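Long-range contact in cyclic UMP-AMP synthase (Rhodothermus marinus SG0.5JP17-172, PDB 6E0K), which makes the cyclic dinucleotide second messenger 3',3'-cUAMP from UTP and ATP in a CBASS antiphage defence system: residues A205-L218 with P264-Y278. Numbering follows the deposited sequence.
Sequences APQDLAPSYFLECL and PEQWSEEKARRFLRY
Ala-205 and Pro-206 meet the ring of Tyr-278, and the pyrrolidine of Pro-206 also lies over one face of the Arg-274 guanidinium, with CG 3.5 Å from NH1. A type I turn, Pro-206 to Leu-209, then presents Asp-208 to two cations. Asp-208 OD1 takes a hydrogen bond from Arg-274 NH2 (2.9 Å) and Asp-208 OD2 one from Lys-271 NZ (3.0 Å), two salt bridges that make a small network; both donors sit above the carboxylate plane, which stands 72° from the guanidinium. A bend at chi3 (69°) turns the otherwise extended Arg-274 chain toward this carboxylate. Water 2 ties Arg-274 NH1 to Asp-208 OD1, while water 3 accepts from NE and donates to the carbonyls of Leu-209 and Lys-271, so all three guanidinium nitrogens are engaged.

Leu-209 lays CD1 over the Tyr-278 face, a CH-pi contact 3.9 Å from the ring centroid. Ala-210 CB packs on Phe-275 CD1, and Pro-211, the N-cap of helix 212-220, touches the Trp-267 indole, whose NE1 reaches Asp-208 O through water 1. One helical turn on, Phe-214 stacks offset on the five-membered ring of Trp-267, centroids 4.5 Å apart and planes at 18°. Each residue also sets its CB over a ring of the other, and Glu-265 O meets the phenyl edge at CE1. Leu-215 CD1 and Leu-218 CD2 close round Phe-275.

The loop leading into helix 212-220 thus packs along helix 269-285, and the axes of segments 212-218 and 269-278 are nearly perpendicular. Ser-212 and Glu-265, both ATP-binding, place the contact beside the nucleotide site. Helix 186-202 backs it through Arg-197, which bonds Ala-210 O and Ser-212 OG, while helix 231-244 receives Leu-218 and Leu-276.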
loop_
_atom_site.group_PDB
_atom_site.type_symbol
_atom_site.label_atom_id
_atom_site.label_comp_id
_atom_site.label_asym_id
_atom_site.label_seq_id
_atom_site.Cartn_x
_atom_site.Cartn_y
_atom_site.Cartn_z
ATOM N N ALA A 205 11.578 -4.909 19.722
ATOM C CA ALA A 205 10.198 -5.339 19.524
ATOM C C ALA A 205 10.064 -6.186 18.253
ATOM O O ALA A 205 10.942 -6.160 17.383
ATOM C CB ALA A 205 9.273 -4.124 19.457
ATOM N N PRO A 206 8.977 -6.949 18.124
ATOM C CA PRO A 206 8.858 -7.869 16.985
ATOM C C PRO A 206 8.948 -7.147 15.650
ATOM O O PRO A 206 8.362 -6.078 15.464
ATOM C CB PRO A 206 7.473 -8.500 17.179
ATOM C CG PRO A 206 7.227 -8.418 18.650
ATOM C CD PRO A 206 7.878 -7.134 19.095
ATOM N N GLN A 207 9.683 -7.766 14.713
ATOM C CA GLN A 207 9.855 -7.204 13.375
ATOM C C GLN A 207 8.526 -6.913 12.702
ATOM O O GLN A 207 8.418 -5.944 11.937
ATOM C CB GLN A 207 10.656 -8.169 12.498
ATOM C CG GLN A 207 12.119 -7.827 12.366
ATOM C CD GLN A 207 12.341 -6.519 11.632
ATOM O OE1 GLN A 207 11.506 -6.086 10.836
ATOM N NE2 GLN A 207 13.469 -5.875 11.904
ATOM N N ASP A 208 7.514 -7.747 12.952
ATOM C CA ASP A 208 6.216 -7.599 12.310
ATOM C C ASP A 208 5.189 -6.935 13.222
ATOM O O ASP A 208 3.995 -7.231 13.132
ATOM C CB ASP A 208 5.716 -8.956 11.813
ATOM C CG ASP A 208 5.551 -9.976 12.928
ATOM O OD1 ASP A 208 5.980 -9.715 14.071
ATOM O OD2 ASP A 208 4.989 -11.059 12.652
ATOM N N LEU A 209 5.637 -6.022 14.085
ATOM C CA LEU A 209 4.730 -5.363 15.022
ATOM C C LEU A 209 3.585 -4.652 14.306
ATOM O O LEU A 209 2.436 -4.703 14.756
ATOM C CB LEU A 209 5.521 -4.379 15.881
ATOM C CG LEU A 209 4.725 -3.578 16.910
ATOM C CD1 LEU A 209 4.093 -4.508 17.934
ATOM C CD2 LEU A 209 5.668 -2.618 17.576
ATOM N N ALA A 210 3.869 -3.988 13.189
ATOM C CA ALA A 210 2.768 -3.402 12.432
ATOM C C ALA A 210 3.200 -3.138 10.998
ATOM O O ALA A 210 3.652 -2.033 10.676
ATOM C CB ALA A 210 2.272 -2.111 13.086
ATOM N N PRO A 211 3.081 -4.130 10.118
ATOM C CA PRO A 211 3.459 -3.923 8.716
ATOM C C PRO A 211 2.733 -2.717 8.140
ATOM O O PRO A 211 1.552 -2.494 8.415
ATOM C CB PRO A 211 3.028 -5.228 8.038
ATOM C CG PRO A 211 2.977 -6.243 9.159
ATOM C CD PRO A 211 2.531 -5.470 10.361
ATOM N N SER A 212 3.453 -1.939 7.321
ATOM C CA SER A 212 2.993 -0.602 6.951
ATOM C C SER A 212 1.604 -0.618 6.324
ATOM O O SER A 212 0.732 0.178 6.692
ATOM C CB SER A 212 3.986 0.046 5.989
ATOM O OG SER A 212 5.206 0.337 6.659
ATOM N N TYR A 213 1.380 -1.501 5.361
ATOM C CA TYR A 213 0.087 -1.499 4.691
ATOM C C TYR A 213 -1.040 -1.820 5.668
ATOM O O TYR A 213 -2.081 -1.151 5.673
ATOM C CB TYR A 213 0.113 -2.489 3.527
ATOM C CG TYR A 213 -1.228 -2.712 2.875
ATOM C CD1 TYR A 213 -1.744 -1.780 1.984
ATOM C CD2 TYR A 213 -1.968 -3.855 3.141
ATOM C CE1 TYR A 213 -2.961 -1.984 1.362
ATOM C CE2 TYR A 213 -3.203 -4.069 2.530
ATOM C CZ TYR A 213 -3.691 -3.117 1.644
ATOM O OH TYR A 213 -4.910 -3.311 1.020
ATOM N N PHE A 214 -0.847 -2.841 6.513
ATOM C CA PHE A 214 -1.871 -3.199 7.495
ATOM C C PHE A 214 -2.105 -2.069 8.489
ATOM O O PHE A 214 -3.241 -1.834 8.926
ATOM C CB PHE A 214 -1.467 -4.472 8.240
ATOM C CG PHE A 214 -1.460 -5.713 7.394
ATOM C CD1 PHE A 214 -2.292 -5.833 6.294
ATOM C CD2 PHE A 214 -0.616 -6.766 7.717
ATOM C CE1 PHE A 214 -2.284 -6.988 5.525
ATOM C CE2 PHE A 214 -0.594 -7.919 6.955
ATOM C CZ PHE A 214 -1.433 -8.031 5.858
ATOM N N LEU A 215 -1.039 -1.350 8.855
ATOM C CA LEU A 215 -1.194 -0.249 9.803
ATOM C C LEU A 215 -1.998 0.887 9.184
ATOM O O LEU A 215 -2.866 1.466 9.848
ATOM C CB LEU A 215 0.182 0.238 10.270
ATOM C CG LEU A 215 0.178 1.422 11.230
ATOM C CD1 LEU A 215 -0.628 1.103 12.472
ATOM C CD2 LEU A 215 1.618 1.788 11.574
ATOM N N GLU A 216 -1.741 1.206 7.906
ATOM C CA GLU A 216 -2.548 2.214 7.215
ATOM C C GLU A 216 -4.010 1.808 7.184
ATOM O O GLU A 216 -4.902 2.616 7.476
ATOM C CB GLU A 216 -2.035 2.439 5.786
ATOM C CG GLU A 216 -0.699 3.147 5.739
ATOM C CD GLU A 216 -0.312 3.674 4.355
ATOM O OE1 GLU A 216 -1.160 3.777 3.423
ATOM O OE2 GLU A 216 0.884 3.968 4.203
ATOM N N CYS A 217 -4.278 0.547 6.835
ATOM C CA CYS A 217 -5.657 0.075 6.792
ATOM C C CYS A 217 -6.307 0.133 8.168
ATOM O O CYS A 217 -7.485 0.490 8.287
ATOM C CB CYS A 217 -5.715 -1.353 6.236
ATOM S SG CYS A 217 -5.290 -1.486 4.477
ATOM N N LEU A 218 -5.562 -0.220 9.221
ATOM C CA LEU A 218 -6.116 -0.164 10.568
ATOM C C LEU A 218 -6.536 1.257 10.914
ATOM O O LEU A 218 -7.655 1.498 11.385
ATOM C CB LEU A 218 -5.087 -0.684 11.576
ATOM C CG LEU A 218 -5.556 -0.751 13.030
ATOM C CD1 LEU A 218 -6.501 -1.945 13.214
ATOM C CD2 LEU A 218 -4.367 -0.846 13.987
ATOM N N PRO A 264 -2.659 -14.881 4.020
ATOM C CA PRO A 264 -1.506 -14.000 4.281
ATOM C C PRO A 264 -1.671 -12.599 3.709
ATOM O O PRO A 264 -0.962 -11.680 4.146
ATOM C CB PRO A 264 -0.334 -14.744 3.625
ATOM C CG PRO A 264 -0.970 -15.675 2.633
ATOM C CD PRO A 264 -2.284 -16.071 3.234
ATOM N N GLU A 265 -2.586 -12.405 2.754
ATOM C CA GLU A 265 -2.927 -11.065 2.285
ATOM C C GLU A 265 -3.631 -10.238 3.358
ATOM O O GLU A 265 -3.756 -9.017 3.214
ATOM C CB GLU A 265 -3.816 -11.163 1.041
ATOM C CG GLU A 265 -3.149 -11.780 -0.195
ATOM C CD GLU A 265 -2.855 -13.270 -0.049
ATOM O OE1 GLU A 265 -3.609 -13.969 0.664
ATOM O OE2 GLU A 265 -1.860 -13.739 -0.645
ATOM N N GLN A 266 -4.108 -10.875 4.419
ATOM C CA GLN A 266 -4.840 -10.212 5.481
ATOM C C GLN A 266 -4.030 -10.237 6.768
ATOM O O GLN A 266 -3.116 -11.050 6.940
ATOM C CB GLN A 266 -6.194 -10.893 5.695
ATOM C CG GLN A 266 -7.000 -10.944 4.414
ATOM C CD GLN A 266 -8.175 -11.867 4.512
ATOM O OE1 GLN A 266 -8.022 -13.059 4.777
ATOM N NE2 GLN A 266 -9.366 -11.323 4.309
ATOM N N TRP A 267 -4.387 -9.338 7.671
ATOM C CA TRP A 267 -3.775 -9.274 8.987
ATOM C C TRP A 267 -4.561 -10.183 9.928
ATOM O O TRP A 267 -5.438 -10.942 9.506
ATOM C CB TRP A 267 -3.744 -7.829 9.476
ATOM C CG TRP A 267 -2.594 -7.496 10.388
ATOM C CD1 TRP A 267 -1.474 -8.243 10.604
ATOM C CD2 TRP A 267 -2.449 -6.310 11.178
ATOM N NE1 TRP A 267 -0.640 -7.597 11.491
ATOM C CE2 TRP A 267 -1.216 -6.409 11.857
ATOM C CE3 TRP A 267 -3.245 -5.172 11.378
ATOM C CZ2 TRP A 267 -0.756 -5.408 12.725
ATOM C CZ3 TRP A 267 -2.790 -4.176 12.231
ATOM C CH2 TRP A 267 -1.553 -4.306 12.899
ATOM N N SER A 268 -4.261 -10.126 11.217
ATOM C CA SER A 268 -5.055 -10.835 12.204
ATOM C C SER A 268 -5.408 -9.875 13.326
ATOM O O SER A 268 -4.650 -8.950 13.637
ATOM C CB SER A 268 -4.327 -12.072 12.745
ATOM O OG SER A 268 -3.356 -11.735 13.722
ATOM N N GLU A 269 -6.600 -10.066 13.894
ATOM C CA GLU A 269 -7.015 -9.224 15.009
ATOM C C GLU A 269 -6.030 -9.330 16.161
ATOM O O GLU A 269 -5.753 -8.339 16.844
ATOM C CB GLU A 269 -8.410 -9.611 15.489
ATOM C CG GLU A 269 -9.511 -9.327 14.488
ATOM C CD GLU A 269 -10.870 -9.529 15.101
ATOM O OE1 GLU A 269 -11.039 -9.149 16.280
ATOM O OE2 GLU A 269 -11.758 -10.087 14.419
ATOM N N GLU A 270 -5.478 -10.520 16.387
ATOM C CA GLU A 270 -4.542 -10.673 17.491
ATOM C C GLU A 270 -3.275 -9.859 17.261
ATOM O O GLU A 270 -2.727 -9.275 18.206
ATOM C CB GLU A 270 -4.210 -12.148 17.703
ATOM C CG GLU A 270 -3.491 -12.404 19.006
ATOM C CD GLU A 270 -4.360 -12.143 20.236
ATOM O OE1 GLU A 270 -5.604 -11.994 20.098
ATOM O OE2 GLU A 270 -3.799 -12.078 21.347
ATOM N N LYS A 271 -2.798 -9.790 16.014
ATOM C CA LYS A 271 -1.637 -8.948 15.721
ATOM C C LYS A 271 -1.966 -7.471 15.899
ATOM O O LYS A 271 -1.127 -6.694 16.381
ATOM C CB LYS A 271 -1.129 -9.200 14.295
ATOM C CG LYS A 271 -0.443 -10.554 14.097
ATOM C CD LYS A 271 0.885 -10.619 14.835
ATOM C CE LYS A 271 1.568 -11.968 14.655
ATOM N NZ LYS A 271 2.223 -12.076 13.331
ATOM N N ALA A 272 -3.175 -7.058 15.503
ATOM C CA ALA A 272 -3.587 -5.675 15.731
ATOM C C ALA A 272 -3.656 -5.359 17.221
ATOM O O ALA A 272 -3.214 -4.292 17.656
ATOM C CB ALA A 272 -4.936 -5.405 15.060
ATOM N N ARG A 273 -4.225 -6.269 18.020
ATOM C CA ARG A 273 -4.269 -6.052 19.468
ATOM C C ARG A 273 -2.870 -5.976 20.063
ATOM O O ARG A 273 -2.630 -5.228 21.020
ATOM C CB ARG A 273 -5.065 -7.171 20.137
ATOM C CG ARG A 273 -6.482 -7.270 19.649
ATOM C CD ARG A 273 -7.304 -6.163 20.217
ATOM N NE ARG A 273 -8.725 -6.371 19.954
ATOM C CZ ARG A 273 -9.612 -5.388 19.912
ATOM N NH1 ARG A 273 -9.210 -4.133 20.106
ATOM N NH2 ARG A 273 -10.886 -5.655 19.660
ATOM N N ARG A 274 -1.937 -6.766 19.533
ATOM C CA ARG A 274 -0.563 -6.682 20.012
ATOM C C ARG A 274 0.022 -5.299 19.746
ATOM O O ARG A 274 0.678 -4.706 20.612
ATOM C CB ARG A 274 0.295 -7.766 19.354
ATOM C CG ARG A 274 1.763 -7.727 19.810
ATOM C CD ARG A 274 2.599 -8.831 19.186
ATOM N NE ARG A 274 2.796 -8.624 17.761
ATOM C CZ ARG A 274 3.656 -9.302 17.011
ATOM N NH1 ARG A 274 4.430 -10.244 17.550
ATOM N NH2 ARG A 274 3.749 -9.023 15.715
ATOM N N PHE A 275 -0.190 -4.773 18.538
ATOM C CA PHE A 275 0.279 -3.422 18.242
ATOM C C PHE A 275 -0.287 -2.420 19.241
ATOM O O PHE A 275 0.434 -1.545 19.729
ATOM C CB PHE A 275 -0.095 -3.051 16.802
ATOM C CG PHE A 275 -0.050 -1.569 16.516
ATOM C CD1 PHE A 275 1.161 -0.913 16.363
ATOM C CD2 PHE A 275 -1.220 -0.837 16.404
ATOM C CE1 PHE A 275 1.212 0.446 16.103
ATOM C CE2 PHE A 275 -1.175 0.538 16.134
ATOM C CZ PHE A 275 0.051 1.176 15.993
ATOM N N LEU A 276 -1.570 -2.553 19.584
ATOM C CA LEU A 276 -2.167 -1.618 20.533
ATOM C C LEU A 276 -1.528 -1.745 21.912
ATOM O O LEU A 276 -1.307 -0.730 22.587
ATOM C CB LEU A 276 -3.674 -1.840 20.630
ATOM C CG LEU A 276 -4.445 -1.676 19.318
ATOM C CD1 LEU A 276 -5.912 -2.016 19.569
ATOM C CD2 LEU A 276 -4.307 -0.268 18.730
ATOM N N ARG A 277 -1.223 -2.975 22.341
ATOM C CA ARG A 277 -0.519 -3.170 23.610
ATOM C C ARG A 277 0.850 -2.497 23.596
ATOM O O ARG A 277 1.256 -1.879 24.591
ATOM C CB ARG A 277 -0.372 -4.663 23.929
ATOM C CG ARG A 277 -1.645 -5.329 24.394
ATOM C CD ARG A 277 -1.381 -6.719 24.969
ATOM N NE ARG A 277 -0.807 -7.661 24.008
ATOM C CZ ARG A 277 -1.516 -8.428 23.186
ATOM N NH1 ARG A 277 -2.843 -8.344 23.162
ATOM N NH2 ARG A 277 -0.894 -9.276 22.378
ATOM N N TYR A 278 1.574 -2.587 22.474
ATOM C CA TYR A 278 2.895 -1.973 22.429
ATOM C C TYR A 278 2.792 -0.449 22.434
ATOM O O TYR A 278 3.618 0.233 23.050
ATOM C CB TYR A 278 3.682 -2.478 21.206
ATOM C CG TYR A 278 4.419 -3.789 21.446
ATOM C CD1 TYR A 278 3.736 -4.999 21.483
ATOM C CD2 TYR A 278 5.797 -3.806 21.631
ATOM C CE1 TYR A 278 4.413 -6.198 21.690
ATOM C CE2 TYR A 278 6.476 -4.990 21.846
ATOM C CZ TYR A 278 5.784 -6.179 21.880
ATOM O OH TYR A 278 6.451 -7.377 22.097
HETATM O O HOH W 1 2.077 -8.691 11.947
HETATM O O HOH W 2 5.848 -11.873 15.716
HETATM O O HOH W 3 1.570 -6.934 15.963
#